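Nicotinate-nucleotide pyrophosphorylase (Ehrlichia chaffeensis, PDB 3L0G) probably catalyses the transfer of a phosphoribosyl group to quinolinate with loss of carbon dioxide, giving nicotinate mononucleotide on the route to NAD(+). Local coordinates at residues C[24-29]-C[161-166]; C[75-78]-C[83-86]; C[115-118]-C[123-126]; C[137-142]-C[260-265]. All blocks are in the same frame, centred on the assembly; numbering follows the deposited sequence.

Interaction 1 (C[24-29]-C[161-166])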
# COMPACT_ATOMS: atom_id res chain seq x y z
N ILE C 24 -4.37 -13.97 3.02
CA ILE C 24 -3.68 -13.10 2.07
C ILE C 24 -4.51 -11.81 1.80
O ILE C 24 -5.72 -11.88 1.72
CB ILE C 24 -3.45 -13.88 0.76
CG1 ILE C 24 -2.58 -13.08 -0.22
CG2 ILE C 24 -4.82 -14.35 0.15
CD1 ILE C 24 -1.91 -13.96 -1.26
N SER C 25 -3.85 -10.65 1.70
CA SER C 25 -4.55 -9.39 1.34
C SER C 25 -4.19 -8.89 -0.05
O SER C 25 -3.01 -8.71 -0.35
CB SER C 25 -4.22 -8.27 2.33
OG SER C 25 -4.91 -7.07 1.99
N PHE C 26 -5.20 -8.62 -0.88
CA PHE C 26 -4.98 -8.05 -2.20
C PHE C 26 -5.30 -6.55 -2.24
O PHE C 26 -5.32 -5.94 -3.31
CB PHE C 26 -5.82 -8.80 -3.25
CG PHE C 26 -5.55 -10.29 -3.29
CD1 PHE C 26 -4.33 -10.77 -3.68
CD2 PHE C 26 -6.54 -11.20 -2.97
CE1 PHE C 26 -4.11 -12.13 -3.76
CE2 PHE C 26 -6.31 -12.54 -3.02
CZ PHE C 26 -5.09 -13.01 -3.43
N SER C 27 -5.54 -5.94 -1.07
CA SER C 27 -6.04 -4.55 -1.07
C SER C 27 -5.04 -3.56 -1.72
O SER C 27 -5.44 -2.64 -2.45
CB SER C 27 -6.40 -4.09 0.35
OG SER C 27 -7.42 -4.91 0.92
N GLU C 28 -3.76 -3.74 -1.45
CA GLU C 28 -2.75 -2.83 -1.99
C GLU C 28 -2.66 -2.94 -3.54
O GLU C 28 -2.69 -1.92 -4.24
CB GLU C 28 -1.37 -3.07 -1.36
CG GLU C 28 -0.31 -2.10 -1.87
CD GLU C 28 1.08 -2.30 -1.26
OE1 GLU C 28 1.37 -3.39 -0.70
OE2 GLU C 28 1.89 -1.33 -1.36
N ILE C 29 -2.55 -4.16 -4.05
CA ILE C 29 -2.45 -4.34 -5.52
C ILE C 29 -3.75 -3.92 -6.21
O ILE C 29 -3.72 -3.34 -7.29
CB ILE C 29 -2.00 -5.77 -5.94
CG1 ILE C 29 -3.08 -6.85 -5.67
CG2 ILE C 29 -0.67 -6.10 -5.29
CD1 ILE C 29 -2.69 -8.24 -6.34
N ASP C 161 0.86 -14.17 -7.53
CA ASP C 161 1.37 -15.21 -8.44
C ASP C 161 1.59 -16.51 -7.68
O ASP C 161 1.13 -17.59 -8.10
CB ASP C 161 2.63 -14.74 -9.18
CG ASP C 161 2.32 -13.72 -10.31
OD1 ASP C 161 1.16 -13.25 -10.44
OD2 ASP C 161 3.27 -13.36 -11.05
N LYS C 162 2.23 -16.41 -6.51
CA LYS C 162 2.44 -17.58 -5.69
C LYS C 162 1.11 -18.15 -5.18
O LYS C 162 0.96 -19.34 -5.14
CB LYS C 162 3.42 -17.33 -4.54
CG LYS C 162 4.89 -17.33 -5.00
CD LYS C 162 5.81 -16.95 -3.90
CE LYS C 162 7.26 -17.19 -4.29
NZ LYS C 162 7.54 -18.63 -4.35
N TYR C 163 0.16 -17.30 -4.82
CA TYR C 163 -1.18 -17.75 -4.45
C TYR C 163 -1.87 -18.55 -5.59
O TYR C 163 -2.55 -19.55 -5.35
CB TYR C 163 -2.05 -16.52 -4.11
CG TYR C 163 -3.55 -16.80 -4.02
CD1 TYR C 163 -4.11 -17.37 -2.88
CD2 TYR C 163 -4.40 -16.47 -5.06
CE1 TYR C 163 -5.50 -17.63 -2.81
CE2 TYR C 163 -5.79 -16.72 -4.98
CZ TYR C 163 -6.32 -17.30 -3.87
OH TYR C 163 -7.69 -17.54 -3.84
N SER C 164 -1.69 -18.09 -6.82
CA SER C 164 -2.38 -18.69 -7.95
C SER C 164 -1.75 -20.05 -8.31
O SER C 164 -2.47 -21.00 -8.73
CB SER C 164 -2.36 -17.73 -9.15
OG SER C 164 -2.94 -16.46 -8.87
N VAL C 165 -0.43 -20.17 -8.12
CA VAL C 165 0.25 -21.48 -8.22
C VAL C 165 -0.30 -22.48 -7.18
O VAL C 165 -0.59 -23.62 -7.53
CB VAL C 165 1.78 -21.35 -8.08
CG1 VAL C 165 2.43 -22.74 -7.87
CG2 VAL C 165 2.36 -20.63 -9.33
N CYS C 166 -0.49 -22.05 -5.94
CA CYS C 166 -1.15 -22.88 -4.93
C CYS C 166 -2.61 -23.22 -5.29
O CYS C 166 -3.01 -24.37 -5.17
CB CYS C 166 -1.00 -22.27 -3.51
SG CYS C 166 0.82 -22.21 -2.99
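The Phe26 ring turns its edge to one face of the Tyr163 ring, a T-shaped (edge-to-face) pair whose planes stand at 70° and whose centroids are 5.4 Å apart. CZ of Phe26 makes the approach, displaced toward the rim of the tyrosine, and its shortest contact is 3.9 Å to Tyr163 CD2; that carbon in turn lies near the plane of the phenylalanine ring. Ile24 meets the base of the same tyrosine, with its CD1 3.8 Å from Tyr163 CB. The isoleucine reaches that far because CG1 is anti to the backbone N (chi1 -173°) and CD1 continues the chain in an extended form. Phe26 occupies the N-cap position of helix 27-38, whereas Tyr163 belongs to helix 158-167 in the C-terminal half, the part that forms the open alpha/beta barrel of quinolinate phosphoribosyltransferases. The contact joins the N-terminal lead-in to the barrel half, burying 127 Å². The polar end of Tyr163 is held elsewhere, by a hydrogen bond from OH to OD2 of Asp92, and Pro71 of helix 70-79 also packs on its side chain. Phe26 itself touches Ile72 and Leu160.

Interaction 2 (C[75-78]-C[83-86])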
# COMPACT_ATOMS: atom_id res chain seq x y z
N GLU C 75 -13.67 -8.13 -3.70
CA GLU C 75 -13.28 -6.93 -2.96
C GLU C 75 -13.62 -5.66 -3.75
O GLU C 75 -14.14 -4.70 -3.19
CB GLU C 75 -11.79 -6.95 -2.60
CG GLU C 75 -11.48 -5.91 -1.55
CD GLU C 75 -10.09 -6.02 -0.98
OE1 GLU C 75 -9.65 -7.15 -0.68
OE2 GLU C 75 -9.46 -4.96 -0.80
N VAL C 76 -13.33 -5.68 -5.05
CA VAL C 76 -13.70 -4.56 -5.92
C VAL C 76 -15.22 -4.31 -5.96
O VAL C 76 -15.68 -3.16 -5.82
CB VAL C 76 -13.14 -4.73 -7.36
CG1 VAL C 76 -13.51 -3.53 -8.23
CG2 VAL C 76 -11.64 -4.94 -7.35
N PHE C 77 -16.01 -5.37 -6.15
CA PHE C 77 -17.47 -5.20 -6.18
C PHE C 77 -17.96 -4.65 -4.85
O PHE C 77 -18.87 -3.81 -4.84
CB PHE C 77 -18.25 -6.47 -6.54
CG PHE C 77 -18.23 -6.84 -8.04
CD1 PHE C 77 -17.82 -5.95 -9.02
CD2 PHE C 77 -18.65 -8.08 -8.43
CE1 PHE C 77 -17.81 -6.31 -10.37
CE2 PHE C 77 -18.64 -8.46 -9.80
CZ PHE C 77 -18.22 -7.57 -10.75
N ASN C 78 -17.34 -5.10 -3.75
CA ASN C 78 -17.74 -4.70 -2.39
C ASN C 78 -17.43 -3.25 -2.03
O ASN C 78 -18.00 -2.72 -1.10
CB ASN C 78 -17.15 -5.64 -1.32
CG ASN C 78 -17.76 -7.03 -1.36
OD1 ASN C 78 -17.22 -8.00 -0.78
ND2 ASN C 78 -18.86 -7.14 -2.06
N HIS C 83 -24.41 -0.09 -5.21
CA HIS C 83 -24.64 0.03 -6.64
C HIS C 83 -24.33 -1.24 -7.45
O HIS C 83 -24.49 -1.23 -8.68
CB HIS C 83 -23.78 1.17 -7.18
CG HIS C 83 -23.98 2.47 -6.47
ND1 HIS C 83 -25.21 3.10 -6.39
CD2 HIS C 83 -23.11 3.26 -5.80
CE1 HIS C 83 -25.08 4.22 -5.69
NE2 HIS C 83 -23.81 4.34 -5.33
N VAL C 84 -23.86 -2.29 -6.77
CA VAL C 84 -23.54 -3.58 -7.43
C VAL C 84 -24.06 -4.72 -6.55
O VAL C 84 -23.67 -4.83 -5.39
CB VAL C 84 -22.02 -3.74 -7.69
CG1 VAL C 84 -21.69 -5.13 -8.27
CG2 VAL C 84 -21.53 -2.64 -8.67
N LYS C 85 -24.97 -5.52 -7.09
CA LYS C 85 -25.48 -6.70 -6.39
C LYS C 85 -25.04 -7.91 -7.21
O LYS C 85 -25.25 -7.96 -8.42
CB LYS C 85 -27.01 -6.64 -6.26
N TYR C 86 -24.40 -8.87 -6.58
CA TYR C 86 -23.78 -9.94 -7.35
C TYR C 86 -23.86 -11.26 -6.58
O TYR C 86 -24.03 -11.26 -5.36
CB TYR C 86 -22.32 -9.60 -7.69
CG TYR C 86 -21.37 -9.64 -6.49
CD1 TYR C 86 -20.60 -10.77 -6.21
CD2 TYR C 86 -21.24 -8.55 -5.65
CE1 TYR C 86 -19.75 -10.80 -5.11
CE2 TYR C 86 -20.39 -8.56 -4.56
CZ TYR C 86 -19.65 -9.67 -4.27
OH TYR C 86 -18.80 -9.68 -3.16
O HOH W 1 -21.43 -5.15 -4.20
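Phe77 packs against both Val84 and Tyr86 of the strand, so that the last full turn of helix 70-79 is packed against the start of strand 84-88. This is a helix-turn-strand unit in the N-terminal domain: the chain leaves the helix, turns, and enters an edge strand, within this chain, of a four-stranded antiparallel sheet, with helix and sheet layered as an alpha/beta sandwich. The apolar part is tight. CG1 of Val84 lies over one face of the Phe77 ring in a CH-pi contact, 4.2 Å from the ring centroid and 24° off its normal. Tyr86 comes at the same side chain obliquely: the ring planes make 59°, Phe77 CD2 lies over one face of the tyrosine, and Phe77 CB is 3.6 Å from Tyr86 CE2. Behind this core, Phe57 and Ile119 also meet the phenylalanine, while Val103 of the neighbouring strand 101-108 touches both aromatic side chains.

The outer side is looser and polar. Asn78 is exposed, and its amide crosses the far end of the tyrosine, with ND2 at the ring edge. ND2 donates to Tyr86 OH over 2.8 Å, but the N-H...O angle is 132° and the hydroxyl is tilted from the amide plane, so the bond is short yet bent. Nearby, a water joins the two backbones, donating to Phe77 O at 3.0 Å and to Val84 O at 2.6 Å.

Interaction 3 (C[115-118]-C[123-126])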
# COMPACT_ATOMS: atom_id res chain seq x y z
N ILE C 115 -14.63 -0.27 -13.65
CA ILE C 115 -13.81 -1.29 -12.98
C ILE C 115 -13.70 -2.57 -13.79
O ILE C 115 -12.97 -3.50 -13.40
CB ILE C 115 -14.35 -1.61 -11.53
CG1 ILE C 115 -15.80 -2.12 -11.57
CG2 ILE C 115 -14.21 -0.36 -10.58
CD1 ILE C 115 -16.37 -2.54 -10.25
N GLU C 116 -14.41 -2.64 -14.92
CA GLU C 116 -14.37 -3.82 -15.78
C GLU C 116 -12.96 -4.32 -16.10
O GLU C 116 -12.64 -5.50 -15.89
CB GLU C 116 -15.06 -3.53 -17.11
CG GLU C 116 -15.06 -4.68 -18.05
CD GLU C 116 -15.79 -4.38 -19.35
OE1 GLU C 116 -16.83 -3.68 -19.32
OE2 GLU C 116 -15.29 -4.84 -20.40
N ARG C 117 -12.14 -3.45 -16.65
CA ARG C 117 -10.86 -3.89 -17.16
C ARG C 117 -9.94 -4.31 -16.00
O ARG C 117 -9.26 -5.33 -16.07
CB ARG C 117 -10.26 -2.81 -18.06
CG ARG C 117 -8.91 -3.10 -18.66
CD ARG C 117 -8.70 -4.53 -19.13
NE ARG C 117 -9.73 -4.96 -20.01
CZ ARG C 117 -9.98 -6.23 -20.31
NH1 ARG C 117 -9.24 -7.22 -19.84
NH2 ARG C 117 -10.97 -6.49 -21.11
N VAL C 118 -9.97 -3.56 -14.90
CA VAL C 118 -9.20 -3.95 -13.69
C VAL C 118 -9.54 -5.37 -13.21
O VAL C 118 -8.67 -6.22 -13.05
CB VAL C 118 -9.33 -2.85 -12.56
CG1 VAL C 118 -8.94 -3.38 -11.15
CG2 VAL C 118 -8.46 -1.64 -12.93
N ILE C 123 -8.36 -11.44 -12.99
CA ILE C 123 -8.81 -12.84 -13.01
C ILE C 123 -8.23 -13.58 -14.20
O ILE C 123 -7.92 -14.77 -14.11
CB ILE C 123 -10.34 -12.99 -12.93
CG1 ILE C 123 -11.03 -12.41 -14.16
CG2 ILE C 123 -10.85 -12.36 -11.62
CD1 ILE C 123 -12.53 -12.48 -14.07
N GLN C 124 -8.03 -12.88 -15.31
CA GLN C 124 -7.38 -13.47 -16.47
C GLN C 124 -5.90 -13.84 -16.16
O GLN C 124 -5.41 -14.88 -16.60
CB GLN C 124 -7.46 -12.52 -17.67
CG GLN C 124 -8.86 -12.29 -18.24
CD GLN C 124 -8.82 -11.44 -19.53
OE1 GLN C 124 -8.79 -11.96 -20.62
NE2 GLN C 124 -8.75 -10.16 -19.37
N HIS C 125 -5.19 -12.97 -15.45
CA HIS C 125 -3.82 -13.26 -15.01
C HIS C 125 -3.80 -14.41 -14.00
O HIS C 125 -3.10 -15.44 -14.21
CB HIS C 125 -3.27 -12.00 -14.36
CG HIS C 125 -1.87 -12.13 -13.83
ND1 HIS C 125 -0.78 -11.59 -14.49
CD2 HIS C 125 -1.39 -12.66 -12.68
CE1 HIS C 125 0.31 -11.80 -13.76
NE2 HIS C 125 -0.03 -12.46 -12.67
N ALA C 126 -4.57 -14.25 -12.91
CA ALA C 126 -4.58 -15.25 -11.85
C ALA C 126 -5.02 -16.61 -12.40
O ALA C 126 -4.41 -17.61 -12.07
CB ALA C 126 -5.46 -14.82 -10.64
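Arg117 and Gln124 meet across two turns of one helix, and they are the pair that carries this small contact of 70 Å². Along the later segment, Ile123 comes first, its side chain touching Ile290 of strand 290-294. Gln124 follows, its CB directed toward the earlier segment and its chain extended beyond CG. The amide atom modelled as NE2 lies 3.0 Å from Arg117 NH1, at the edge of the guanidinium and near its plane, with the two flat groups turned 54° apart. The amide is probably turned over in the model; with its oxygen in that place the approach may be a hydrogen bond. Arg117 starts out away from Gln124, and bends at chi2 (40°) and chi3 carry the guanidinium forward along the helix to Gln124. NH1 also bonds to OD1 of Asn121, one turn on, which is its stronger polar partner, and Arg117 packs on Arg151 of a neighbouring subunit. His125 is next, turned off to Asp161, to which its NE2 is hydrogen-bonded, and to the ring of Phe285. Ala126 closes the segment against Leu160 and Ser164. Helix 116-139 is touched here by strand 290-294, by helix 27-38 through Val118, and by helix 158-167.

Interaction 4 (C[137-142]-C[260-265])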
# COMPACT_ATOMS: atom_id res chain seq x y z
N VAL C 137 0.86 -30.00 -12.72
CA VAL C 137 0.49 -30.89 -11.62
C VAL C 137 -0.14 -32.21 -12.13
O VAL C 137 0.25 -33.29 -11.73
CB VAL C 137 -0.43 -30.13 -10.62
CG1 VAL C 137 -0.93 -31.04 -9.50
CG2 VAL C 137 0.32 -28.92 -10.05
N ASP C 138 -1.10 -32.11 -13.03
CA ASP C 138 -1.73 -33.32 -13.59
C ASP C 138 -0.78 -34.28 -14.29
O ASP C 138 -0.95 -35.46 -14.22
CB ASP C 138 -2.87 -32.91 -14.55
CG ASP C 138 -4.09 -32.40 -13.81
OD1 ASP C 138 -4.18 -32.59 -12.57
OD2 ASP C 138 -4.98 -31.83 -14.43
N GLU C 139 0.23 -33.74 -14.94
CA GLU C 139 1.13 -34.48 -15.77
C GLU C 139 2.18 -35.21 -14.94
O GLU C 139 2.79 -36.16 -15.44
CB GLU C 139 1.77 -33.51 -16.79
CG GLU C 139 2.78 -34.06 -17.77
CD GLU C 139 2.24 -35.19 -18.62
OE1 GLU C 139 1.00 -35.36 -18.74
OE2 GLU C 139 3.08 -35.91 -19.16
N VAL C 140 2.39 -34.78 -13.69
CA VAL C 140 3.26 -35.52 -12.77
C VAL C 140 2.44 -36.39 -11.79
O VAL C 140 3.01 -36.94 -10.85
CB VAL C 140 4.27 -34.56 -12.03
CG1 VAL C 140 4.99 -33.66 -13.05
CG2 VAL C 140 3.59 -33.70 -10.96
N SER C 141 1.13 -36.55 -12.03
CA SER C 141 0.29 -37.36 -11.15
C SER C 141 0.82 -38.79 -11.00
O SER C 141 1.33 -39.37 -11.95
CB SER C 141 -1.14 -37.44 -11.68
OG SER C 141 -1.95 -38.15 -10.77
N GLY C 142 0.65 -39.36 -9.81
CA GLY C 142 1.15 -40.71 -9.52
C GLY C 142 2.65 -40.79 -9.33
O GLY C 142 3.21 -41.90 -9.31
N VAL C 260 10.90 -26.24 -17.44
CA VAL C 260 10.59 -27.51 -18.06
C VAL C 260 9.43 -27.36 -19.03
O VAL C 260 8.46 -26.69 -18.72
CB VAL C 260 10.16 -28.53 -16.96
CG1 VAL C 260 10.32 -29.99 -17.46
CG2 VAL C 260 10.93 -28.30 -15.71
N ASN C 261 9.51 -27.97 -20.20
CA ASN C 261 8.38 -28.12 -21.13
C ASN C 261 7.32 -29.07 -20.53
O ASN C 261 7.67 -30.02 -19.83
CB ASN C 261 8.90 -28.71 -22.46
CG ASN C 261 7.94 -28.53 -23.64
OD1 ASN C 261 8.26 -27.84 -24.61
ND2 ASN C 261 6.76 -29.15 -23.57
N ILE C 262 6.04 -28.85 -20.81
CA ILE C 262 5.00 -29.80 -20.37
C ILE C 262 5.26 -31.25 -20.85
O ILE C 262 4.90 -32.21 -20.17
CB ILE C 262 3.58 -29.37 -20.83
CG1 ILE C 262 2.49 -30.18 -20.13
CG2 ILE C 262 3.42 -29.50 -22.35
CD1 ILE C 262 2.52 -30.07 -18.63
N ARG C 263 5.89 -31.39 -22.01
CA ARG C 263 6.10 -32.71 -22.61
C ARG C 263 7.35 -33.38 -22.05
O ARG C 263 7.62 -34.52 -22.42
CB ARG C 263 6.18 -32.62 -24.14
N ASN C 264 8.11 -32.70 -21.19
CA ASN C 264 9.26 -33.34 -20.58
C ASN C 264 9.27 -33.35 -19.03
O ASN C 264 10.19 -33.89 -18.41
CB ASN C 264 10.55 -32.80 -21.26
CG ASN C 264 11.50 -32.11 -20.33
OD1 ASN C 264 11.34 -30.91 -20.01
ND2 ASN C 264 12.56 -32.83 -19.93
N VAL C 265 8.22 -32.80 -18.40
CA VAL C 265 8.17 -32.72 -16.93
C VAL C 265 7.91 -34.10 -16.30
O VAL C 265 8.52 -34.42 -15.27
CB VAL C 265 7.15 -31.67 -16.42
CG1 VAL C 265 5.71 -32.06 -16.71
CG2 VAL C 265 7.34 -31.44 -14.96
O HOH W 2 5.41 -34.84 -19.35
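Glu139 and Val140, where helix 116-139 gives way to loop, close on Val265 and Ile262 at the start of helix 262-269. In the first shell, Val140 CG1 is 3.8 Å from Val265 CG2, the two valines crossing at about a right angle. Glu139 contributes its aliphatic part: CG lies 3.7 Å from Val265 CG1, and CB is 4.0 Å from Ile262 CD1. The glutamate leaves the backbone with CG anti to N (chi1 179°) and then bends at chi2 (58°), which carries the carboxylate past the apolar patch to its outer margin. There a water bridges the segments, donating to Glu139 OE2 over 2.6 Å and to Ile262 O over 2.8 Å; a probably charged carboxylate is thereby linked to a backbone carbonyl in the first turn of the opposing helix.

Farther out, Arg266, one residue beyond Val265, is hydrogen-bonded through NH2 to the backbone O of Glu139 and of Ser141, so two carbonyls of this turn share one donor group. Phe136 packs on both Ile262 and Val265, Ile147 of strand 146-148 backs Val140, and Ile276 of strand 275-277 backs Val265. Strands 146-148 and 275-277 are parallel neighbours, and helix 262-269 is the crossover between parallel strands 253-257 and 275-277: the contact is helix-to-helix packing on the outer layer of an open alpha/beta barrel.

How the interactions relate
From the N terminus, residues 24-29 open the longest loop, which interaction 1 closes only at 161-166. Within that span lie interaction 2, a short closure from helix 70-79 to strand 84-88, and then interaction 3, two turns within helix 116-139. Interaction 4 starts later on the same helix, before 161-166, and closes at 260-265, so its loop crosses that of interaction 1. Interaction 1 touches interaction 2 through Ser27 OG and Glu75 OE2, and it also touches interaction 3; Ile115 packs on Val76 and Phe77. Helix 116-139 connects the sandwich part of interactions 2 and 3 to the barrel part of interaction 4, whose centre is about 38 Å from that of interaction 2.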